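Local atomic coordinates of tryptophan synthase alpha chain (Aquifex aeolicus, PDB entry 2EKC), a protein that probably cleaves indoleglycerol phosphate to indole and glyceraldehyde 3-phosphate, the alpha-subunit step of tryptophan synthesis in an alpha2-beta2 complex. Residues K17-Y22 with N43-L48; F150-A155 with K164-A169; E172-V177 with K207-G212. All blocks are in the same frame, centred on the assembly; numbering follows the deposited sequence.

Contact 1: residues K17-Y22 with N43-L48; sequences KALVSY and NGTDIL
Strands 18-24 and 47-51, joined through helix 30-42, form the first beta-alpha-beta unit of a TIM barrel, and residues 17-22 and 43-48 meet where the second strand enters the sheet. Val20 pairs with Ile47 and Ser21 with Leu48 in parallel register. The carbonyl of Leu19 takes two N-H groups: Asp46 N lies 2.9 Å from Leu19 O, in the carbonyl plane, while Ile47 N, at 3.2 Å from Leu19 O, is tilted 27° out of it. One step on, Ser21 N reaches Ile47 O at 3.0 Å, and Val20 CA sends a C-H contact to the same oxygen.

The carboxylate of Asp46 folds back to the edge of the first strand. Its CG lies beside the backbone N (chi1 -61°), which brings OD2 to 2.9 Å from Leu19 N; the bond uses the anti lone pair. Lys257 forms a salt bridge with the same OD2, so this oxygen of a buried residue has two partners and the charge is probably balanced there. Across the sheet from Val20, the hydroxyl of Ser21 donates to Thr45, OG to OG1 at 2.7 Å; Thr45 OG1 in turn bonds to Val40 O, so Thr45 links strand 18-24 to the C-terminal part of helix 30-42. On this Ser21 face Leu48 CD1 leans back to Ser21 O at 3.5 Å.

On the other face Val20 and Ile47 pack at a slant, Val20 CG2 lying 3.8 Å from Ile47 CB, and Phe8 of helix 3-14 covers Ala18 and Ile47. Two neighbouring parallel strands joined through a helix are the right-handed beta-alpha-beta crossover of the TIM barrel.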
loop_
_atom_site.group_PDB
_atom_site.type_symbol
_atom_site.label_atom_id
_atom_site.label_comp_id
_atom_site.label_asym_id
_atom_site.label_seq_id
_atom_site.Cartn_x
_atom_site.Cartn_y
_atom_site.Cartn_z
ATOM N N LYS A 17 1.161 -0.402 -15.798
ATOM C CA LYS A 17 1.626 0.235 -14.576
ATOM C C LYS A 17 0.783 -0.451 -13.507
ATOM O O LYS A 17 -0.325 -0.919 -13.791
ATOM C CB LYS A 17 1.338 1.737 -14.582
ATOM C CG LYS A 17 1.895 2.477 -15.787
ATOM C CD LYS A 17 3.373 2.207 -15.990
ATOM C CE LYS A 17 3.892 2.963 -17.204
ATOM N NZ LYS A 17 5.292 2.593 -17.528
ATOM N N ALA A 18 1.296 -0.516 -12.288
ATOM C CA ALA A 18 0.577 -1.182 -11.211
ATOM C C ALA A 18 -0.505 -0.333 -10.563
ATOM O O ALA A 18 -0.362 0.880 -10.428
ATOM C CB ALA A 18 1.562 -1.639 -10.139
ATOM N N LEU A 19 -1.601 -0.982 -10.186
ATOM C CA LEU A 19 -2.673 -0.305 -9.470
ATOM C C LEU A 19 -2.576 -0.871 -8.060
ATOM O O LEU A 19 -2.706 -2.083 -7.860
ATOM C CB LEU A 19 -4.054 -0.628 -10.042
ATOM C CG LEU A 19 -5.193 -0.170 -9.112
ATOM C CD1 LEU A 19 -5.064 1.325 -8.827
ATOM C CD2 LEU A 19 -6.542 -0.478 -9.733
ATOM N N VAL A 20 -2.309 -0.000 -7.095
ATOM C CA VAL A 20 -2.203 -0.407 -5.698
ATOM C C VAL A 20 -3.483 0.059 -5.014
ATOM O O VAL A 20 -3.742 1.258 -4.948
ATOM C CB VAL A 20 -0.986 0.267 -5.029
ATOM C CG1 VAL A 20 -0.879 -0.161 -3.583
ATOM C CG2 VAL A 20 0.282 -0.091 -5.782
ATOM N N SER A 21 -4.288 -0.882 -4.526
ATOM C CA SER A 21 -5.548 -0.543 -3.870
ATOM C C SER A 21 -5.444 -0.668 -2.360
ATOM O O SER A 21 -4.934 -1.661 -1.832
ATOM C CB SER A 21 -6.676 -1.439 -4.389
ATOM O OG SER A 21 -6.814 -1.295 -5.790
ATOM N N TYR A 22 -5.951 0.347 -1.673
ATOM C CA TYR A 22 -5.904 0.407 -0.225
ATOM C C TYR A 22 -7.305 0.404 0.383
ATOM O O TYR A 22 -8.131 1.266 0.072
ATOM C CB TYR A 22 -5.111 1.669 0.162
ATOM C CG TYR A 22 -5.022 2.026 1.631
ATOM C CD1 TYR A 22 -4.982 1.047 2.623
ATOM C CD2 TYR A 22 -4.927 3.365 2.023
ATOM C CE1 TYR A 22 -4.855 1.395 3.975
ATOM C CE2 TYR A 22 -4.797 3.722 3.366
ATOM C CZ TYR A 22 -4.764 2.735 4.334
ATOM O OH TYR A 22 -4.652 3.097 5.660
ATOM N N ASN A 43 -11.099 -7.168 -9.988
ATOM C CA ASN A 43 -11.141 -6.173 -11.044
ATOM C C ASN A 43 -9.822 -5.555 -11.524
ATOM O O ASN A 43 -9.827 -4.535 -12.208
ATOM C CB ASN A 43 -12.139 -5.080 -10.656
ATOM C CG ASN A 43 -13.582 -5.499 -10.922
ATOM O OD1 ASN A 43 -14.059 -5.420 -12.053
ATOM N ND2 ASN A 43 -14.270 -5.964 -9.887
ATOM N N GLY A 44 -8.691 -6.160 -11.176
ATOM C CA GLY A 44 -7.437 -5.624 -11.680
ATOM C C GLY A 44 -6.390 -5.073 -10.736
ATOM O O GLY A 44 -5.361 -4.581 -11.200
ATOM N N THR A 45 -6.632 -5.135 -9.431
ATOM C CA THR A 45 -5.653 -4.633 -8.470
ATOM C C THR A 45 -4.380 -5.483 -8.574
ATOM O O THR A 45 -4.440 -6.711 -8.551
ATOM C CB THR A 45 -6.221 -4.690 -7.027
ATOM O OG1 THR A 45 -7.250 -3.700 -6.885
ATOM C CG2 THR A 45 -5.132 -4.435 -6.003
ATOM N N ASP A 46 -3.232 -4.823 -8.694
ATOM C CA ASP A 46 -1.950 -5.520 -8.818
ATOM C C ASP A 46 -1.237 -5.716 -7.489
ATOM O O ASP A 46 -0.538 -6.710 -7.289
ATOM C CB ASP A 46 -1.040 -4.748 -9.765
ATOM C CG ASP A 46 -1.631 -4.634 -11.153
ATOM O OD1 ASP A 46 -1.781 -5.688 -11.804
ATOM O OD2 ASP A 46 -1.958 -3.504 -11.583
ATOM N N ILE A 47 -1.404 -4.753 -6.592
ATOM C CA ILE A 47 -0.777 -4.804 -5.276
ATOM C C ILE A 47 -1.808 -4.328 -4.270
ATOM O O ILE A 47 -2.438 -3.286 -4.460
ATOM C CB ILE A 47 0.458 -3.881 -5.207
ATOM C CG1 ILE A 47 1.532 -4.377 -6.176
ATOM C CG2 ILE A 47 1.002 -3.836 -3.773
ATOM C CD1 ILE A 47 2.715 -3.436 -6.307
ATOM N N LEU A 48 -1.975 -5.089 -3.198
ATOM C CA LEU A 48 -2.957 -4.746 -2.184
ATOM C C LEU A 48 -2.347 -4.143 -0.929
ATOM O O LEU A 48 -1.329 -4.623 -0.438
ATOM C CB LEU A 48 -3.749 -6.002 -1.805
ATOM C CG LEU A 48 -4.946 -5.823 -0.875
ATOM C CD1 LEU A 48 -6.020 -5.020 -1.602
ATOM C CD2 LEU A 48 -5.487 -7.183 -0.456
#

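Contact 2: residues F150-A155 with K164-A169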
loop_
_atom_site.group_PDB
_atom_site.type_symbol
_atom_site.label_atom_id
_atom_site.label_comp_id
_atom_site.label_asym_id
_atom_site.label_seq_id
_atom_site.Cartn_x
_atom_site.Cartn_y
_atom_site.Cartn_z
ATOM N N PHE A 150 10.796 -4.135 2.831
ATOM C CA PHE A 150 10.758 -2.802 3.417
ATOM C C PHE A 150 10.481 -1.782 2.310
ATOM O O PHE A 150 11.202 -1.713 1.313
ATOM C CB PHE A 150 12.091 -2.473 4.097
ATOM C CG PHE A 150 12.086 -1.162 4.826
ATOM C CD1 PHE A 150 11.405 -1.025 6.030
ATOM C CD2 PHE A 150 12.738 -0.052 4.295
ATOM C CE1 PHE A 150 11.373 0.201 6.696
ATOM C CE2 PHE A 150 12.713 1.177 4.949
ATOM C CZ PHE A 150 12.029 1.305 6.152
ATOM N N VAL A 151 9.430 -0.993 2.493
ATOM C CA VAL A 151 9.045 0.011 1.509
ATOM C C VAL A 151 9.225 1.420 2.080
ATOM O O VAL A 151 8.390 1.902 2.838
ATOM C CB VAL A 151 7.572 -0.182 1.093
ATOM C CG1 VAL A 151 7.176 0.865 0.062
ATOM C CG2 VAL A 151 7.376 -1.593 0.534
ATOM N N PRO A 152 10.332 2.092 1.726
ATOM C CA PRO A 152 10.588 3.446 2.224
ATOM C C PRO A 152 9.637 4.474 1.616
ATOM O O PRO A 152 9.091 4.270 0.528
ATOM C CB PRO A 152 12.043 3.685 1.831
ATOM C CG PRO A 152 12.163 2.915 0.545
ATOM C CD PRO A 152 11.436 1.627 0.868
ATOM N N LEU A 153 9.427 5.577 2.324
ATOM C CA LEU A 153 8.536 6.620 1.833
ATOM C C LEU A 153 9.296 7.864 1.396
ATOM O O LEU A 153 10.224 8.309 2.070
ATOM C CB LEU A 153 7.507 6.988 2.900
ATOM C CG LEU A 153 6.360 5.995 3.111
ATOM C CD1 LEU A 153 6.901 4.670 3.615
ATOM C CD2 LEU A 153 5.365 6.575 4.105
ATOM N N GLY A 154 8.901 8.413 0.252
ATOM C CA GLY A 154 9.550 9.604 -0.258
ATOM C C GLY A 154 8.538 10.723 -0.369
ATOM O O GLY A 154 7.342 10.500 -0.177
ATOM N N ALA A 155 9.010 11.926 -0.675
ATOM C CA ALA A 155 8.122 13.074 -0.811
ATOM C C ALA A 155 8.585 13.948 -1.967
ATOM O O ALA A 155 9.707 13.801 -2.455
ATOM C CB ALA A 155 8.105 13.876 0.483
ATOM N N LYS A 164 18.900 8.724 -2.210
ATOM C CA LYS A 164 19.847 7.620 -2.250
ATOM C C LYS A 164 19.664 6.696 -1.050
ATOM O O LYS A 164 19.849 5.484 -1.160
ATOM C CB LYS A 164 21.287 8.132 -2.297
ATOM C CG LYS A 164 22.295 7.008 -2.473
ATOM C CD LYS A 164 23.672 7.533 -2.854
ATOM C CE LYS A 164 24.606 6.389 -3.232
ATOM N NZ LYS A 164 25.930 6.882 -3.704
ATOM N N LEU A 165 19.302 7.264 0.097
ATOM C CA LEU A 165 19.079 6.461 1.296
ATOM C C LEU A 165 17.796 5.648 1.131
ATOM O O LEU A 165 17.682 4.534 1.638
ATOM C CB LEU A 165 18.977 7.365 2.525
ATOM C CG LEU A 165 20.280 8.054 2.935
ATOM C CD1 LEU A 165 19.994 9.147 3.955
ATOM C CD2 LEU A 165 21.240 7.022 3.503
ATOM N N ILE A 166 16.831 6.219 0.420
ATOM C CA ILE A 166 15.563 5.546 0.160
ATOM C C ILE A 166 15.807 4.324 -0.734
ATOM O O ILE A 166 15.314 3.230 -0.460
ATOM C CB ILE A 166 14.567 6.505 -0.541
ATOM C CG1 ILE A 166 14.096 7.575 0.443
ATOM C CG2 ILE A 166 13.382 5.730 -1.093
ATOM C CD1 ILE A 166 13.223 8.648 -0.184
ATOM N N CYS A 167 16.579 4.514 -1.799
ATOM C CA CYS A 167 16.877 3.426 -2.730
ATOM C C CYS A 167 17.577 2.251 -2.047
ATOM O O CYS A 167 17.204 1.093 -2.241
ATOM C CB CYS A 167 17.748 3.945 -3.874
ATOM S SG CYS A 167 17.811 2.865 -5.342
ATOM N N GLU A 168 18.590 2.546 -1.241
ATOM C CA GLU A 168 19.317 1.488 -0.556
ATOM C C GLU A 168 18.471 0.846 0.541
ATOM O O GLU A 168 18.738 -0.277 0.961
ATOM C CB GLU A 168 20.627 2.029 0.029
ATOM C CG GLU A 168 20.463 3.167 1.013
ATOM C CD GLU A 168 21.795 3.631 1.579
ATOM O OE1 GLU A 168 22.646 4.107 0.792
ATOM O OE2 GLU A 168 21.991 3.515 2.810
ATOM N N ALA A 169 17.442 1.554 0.991
ATOM C CA ALA A 169 16.568 1.030 2.036
ATOM C C ALA A 169 15.448 0.159 1.472
ATOM O O ALA A 169 14.905 -0.693 2.171
ATOM C CB ALA A 169 15.972 2.179 2.839
#
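Pro152 and Ile166 make the tight part of this contact, where strand 149-154 is covered by helix 160-169. The proline ring sits against the helix: its CG is only 3.5 Å from Ile166 CG2, closer than usual for two carbons, and 3.3 Å from Ile166 O. In Ile166 the CG2 branch, anti to the backbone N, faces the proline, while CG1, beside that N (chi1 -71°), carries CD1 along the strand to 3.8 Å from Gly154 CA and equally near Leu153 O. Gly154, with no side chain, lets the CD1 methyl lie against its CA.

At the helix end Ala169 still packs closely, but at a partly exposed place. Its CB rests 4.0 Å from Phe150 CE2 and 4.3 Å from Pro152 CB, and the carbonyl of Ala169 meets the Phe150 ring at its edge, near the ring plane, with Ala169 O 3.1 Å from Phe150 CD2. Met143 and Lys140 of helix 133-145 border the phenyl ring. The loose side is the solvent face of the helix, where Lys164, Leu165 and Glu168 turn outward, while Cys167 is bonded to Cys205 in a disulfide. No hydrogen bond joins the two segments: apolar helix-on-strand packing of this kind is typical of the outer layer of a TIM barrel.

Contact 3: residues E172-V177 with K207-G212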
loop_
_atom_site.group_PDB
_atom_site.type_symbol
_atom_site.label_atom_id
_atom_site.label_comp_id
_atom_site.label_asym_id
_atom_site.label_seq_id
_atom_site.Cartn_x
_atom_site.Cartn_y
_atom_site.Cartn_z
ATOM N N GLU A 172 12.372 -3.887 -2.755
ATOM C CA GLU A 172 11.805 -4.079 -4.085
ATOM C C GLU A 172 11.061 -2.882 -4.673
ATOM O O GLU A 172 10.891 -2.792 -5.887
ATOM C CB GLU A 172 10.852 -5.272 -4.057
ATOM C CG GLU A 172 11.504 -6.595 -3.671
ATOM C CD GLU A 172 10.472 -7.662 -3.368
ATOM O OE1 GLU A 172 9.933 -7.664 -2.235
ATOM O OE2 GLU A 172 10.187 -8.482 -4.267
ATOM N N MET A 173 10.603 -1.972 -3.822
ATOM C CA MET A 173 9.864 -0.818 -4.317
ATOM C C MET A 173 9.842 0.338 -3.329
ATOM O O MET A 173 10.163 0.174 -2.149
ATOM C CB MET A 173 8.423 -1.224 -4.632
ATOM C CG MET A 173 7.634 -1.626 -3.392
ATOM S SD MET A 173 5.912 -1.983 -3.738
ATOM C CE MET A 173 5.283 -0.351 -4.011
ATOM N N THR A 174 9.444 1.507 -3.823
ATOM C CA THR A 174 9.364 2.708 -3.006
ATOM C C THR A 174 8.008 3.374 -3.202
ATOM O O THR A 174 7.332 3.150 -4.207
ATOM C CB THR A 174 10.455 3.734 -3.385
ATOM O OG1 THR A 174 10.260 4.163 -4.738
ATOM C CG2 THR A 174 11.841 3.121 -3.249
ATOM N N TYR A 175 7.623 4.195 -2.235
ATOM C CA TYR A 175 6.360 4.910 -2.291
ATOM C C TYR A 175 6.575 6.398 -2.033
ATOM O O TYR A 175 7.144 6.777 -1.011
ATOM C CB TYR A 175 5.380 4.364 -1.242
ATOM C CG TYR A 175 4.119 5.197 -1.135
ATOM C CD1 TYR A 175 3.218 5.271 -2.198
ATOM C CD2 TYR A 175 3.863 5.972 -0.002
ATOM C CE1 TYR A 175 2.094 6.101 -2.143
ATOM C CE2 TYR A 175 2.740 6.811 0.064
ATOM C CZ TYR A 175 1.862 6.870 -1.014
ATOM O OH TYR A 175 0.769 7.712 -0.972
ATOM N N PHE A 176 6.125 7.235 -2.965
ATOM C CA PHE A 176 6.236 8.680 -2.813
ATOM C C PHE A 176 4.840 9.286 -2.739
ATOM O O PHE A 176 3.924 8.819 -3.411
ATOM C CB PHE A 176 6.958 9.315 -4.008
ATOM C CG PHE A 176 8.452 9.283 -3.916
ATOM C CD1 PHE A 176 9.138 8.076 -3.909
ATOM C CD2 PHE A 176 9.177 10.469 -3.864
ATOM C CE1 PHE A 176 10.539 8.051 -3.856
ATOM C CE2 PHE A 176 10.572 10.456 -3.811
ATOM C CZ PHE A 176 11.253 9.249 -3.808
ATOM N N VAL A 177 4.684 10.322 -1.922
ATOM C CA VAL A 177 3.407 11.020 -1.812
ATOM C C VAL A 177 3.447 12.089 -2.911
ATOM O O VAL A 177 4.513 12.625 -3.211
ATOM C CB VAL A 177 3.246 11.682 -0.433
ATOM C CG1 VAL A 177 3.239 10.610 0.642
ATOM C CG2 VAL A 177 4.376 12.673 -0.186
ATOM N N LYS A 207 14.823 0.876 -8.728
ATOM C CA LYS A 207 13.687 0.167 -8.147
ATOM C C LYS A 207 12.361 0.854 -8.483
ATOM O O LYS A 207 12.276 2.079 -8.509
ATOM C CB LYS A 207 13.855 0.060 -6.630
ATOM C CG LYS A 207 15.178 -0.569 -6.203
ATOM C CD LYS A 207 15.134 -1.009 -4.751
ATOM C CE LYS A 207 16.428 -1.696 -4.336
ATOM N NZ LYS A 207 17.550 -0.733 -4.190
ATOM N N PRO A 208 11.310 0.066 -8.752
ATOM C CA PRO A 208 10.004 0.647 -9.081
ATOM C C PRO A 208 9.491 1.613 -8.021
ATOM O O PRO A 208 9.799 1.478 -6.832
ATOM C CB PRO A 208 9.104 -0.580 -9.249
ATOM C CG PRO A 208 9.780 -1.635 -8.416
ATOM C CD PRO A 208 11.235 -1.406 -8.716
ATOM N N VAL A 209 8.715 2.596 -8.459
ATOM C CA VAL A 209 8.168 3.581 -7.545
ATOM C C VAL A 209 6.689 3.796 -7.813
ATOM O O VAL A 209 6.274 3.920 -8.963
ATOM C CB VAL A 209 8.923 4.937 -7.664
ATOM C CG1 VAL A 209 8.901 5.436 -9.106
ATOM C CG2 VAL A 209 8.289 5.972 -6.739
ATOM N N VAL A 210 5.892 3.807 -6.746
ATOM C CA VAL A 210 4.461 4.041 -6.866
ATOM C C VAL A 210 4.163 5.393 -6.222
ATOM O O VAL A 210 4.819 5.791 -5.255
ATOM C CB VAL A 210 3.619 2.921 -6.181
ATOM C CG1 VAL A 210 3.839 1.594 -6.899
ATOM C CG2 VAL A 210 3.987 2.798 -4.718
ATOM N N VAL A 211 3.187 6.103 -6.773
ATOM C CA VAL A 211 2.827 7.424 -6.273
ATOM C C VAL A 211 1.374 7.453 -5.818
ATOM O O VAL A 211 0.485 6.977 -6.521
ATOM C CB VAL A 211 3.050 8.486 -7.371
ATOM C CG1 VAL A 211 2.517 9.837 -6.928
ATOM C CG2 VAL A 211 4.535 8.579 -7.686
ATOM N N GLY A 212 1.141 8.022 -4.641
ATOM C CA GLY A 212 -0.210 8.081 -4.123
ATOM C C GLY A 212 -0.689 9.452 -3.694
ATOM O O GLY A 212 0.013 10.454 -3.841
#
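Backbone hydrogen bonds set the parallel pairing of strands 174-177 and 209-212: Thr174 N to Pro208 O and Val210 N to Thr174 O, both 3.0 Å, then Phe176 N to Val210 O and Gly212 N to Phe176 O. The strand axes lie 4.8 Å apart at 29°.

Apolar contacts divide between the faces. With Tyr175 lie Val210 and Met173, whose chain bends at its last torsion (chi3 -73°) and sets Met173 CE 3.5 Å from Val210 CG2, a tight pair. Val210 CG2 also meets the edge of the Tyr175 ring, in its plane, 3.6 Å from Tyr175 CD1. Farther along the same ring, Tyr175 CE1 lies 3.3 Å from Gly212 N, and Tyr175 OH is 3.3 Å from Gly212 CA, an approach made over bare backbone. On the face of Thr174 and Phe176, Phe176 CD1 rests 3.6 Å from Val209 CG2, and the Phe176 ring makes an edge-to-face stack with Tyr201 of helix 192-204.

Among polar side chains, Thr174 OG1 bonds to Tyr201 OH. The chemistry thus implies a pairing held by backbone bonds and flanked by largely apolar side chains on both faces, with polar ends tied to neighbouring elements.

All three contacts belong to one closed barrel of parallel strands: contacts 1 and 3 join neighbouring strands in it, and contact 2 lays a helix on its outside. Contacts 2 and 3 have centres about 9 Å apart and are joined by two probable hydrogen bonds, Gly154 N to Tyr175 O and Lys207 NZ to Cys167 O, each 2.7 Å. Contacts 1 and 3 touch inside the barrel, where Val20 CG2 meets Val210 CG1 at 4.1 Å. Contacts 1 and 2 stay apart, nearest atoms about 8 Å. The predicted proton acceptor Glu49 has its side chain about 3 Å from that of Val20 and about 5 Å from that of Tyr175.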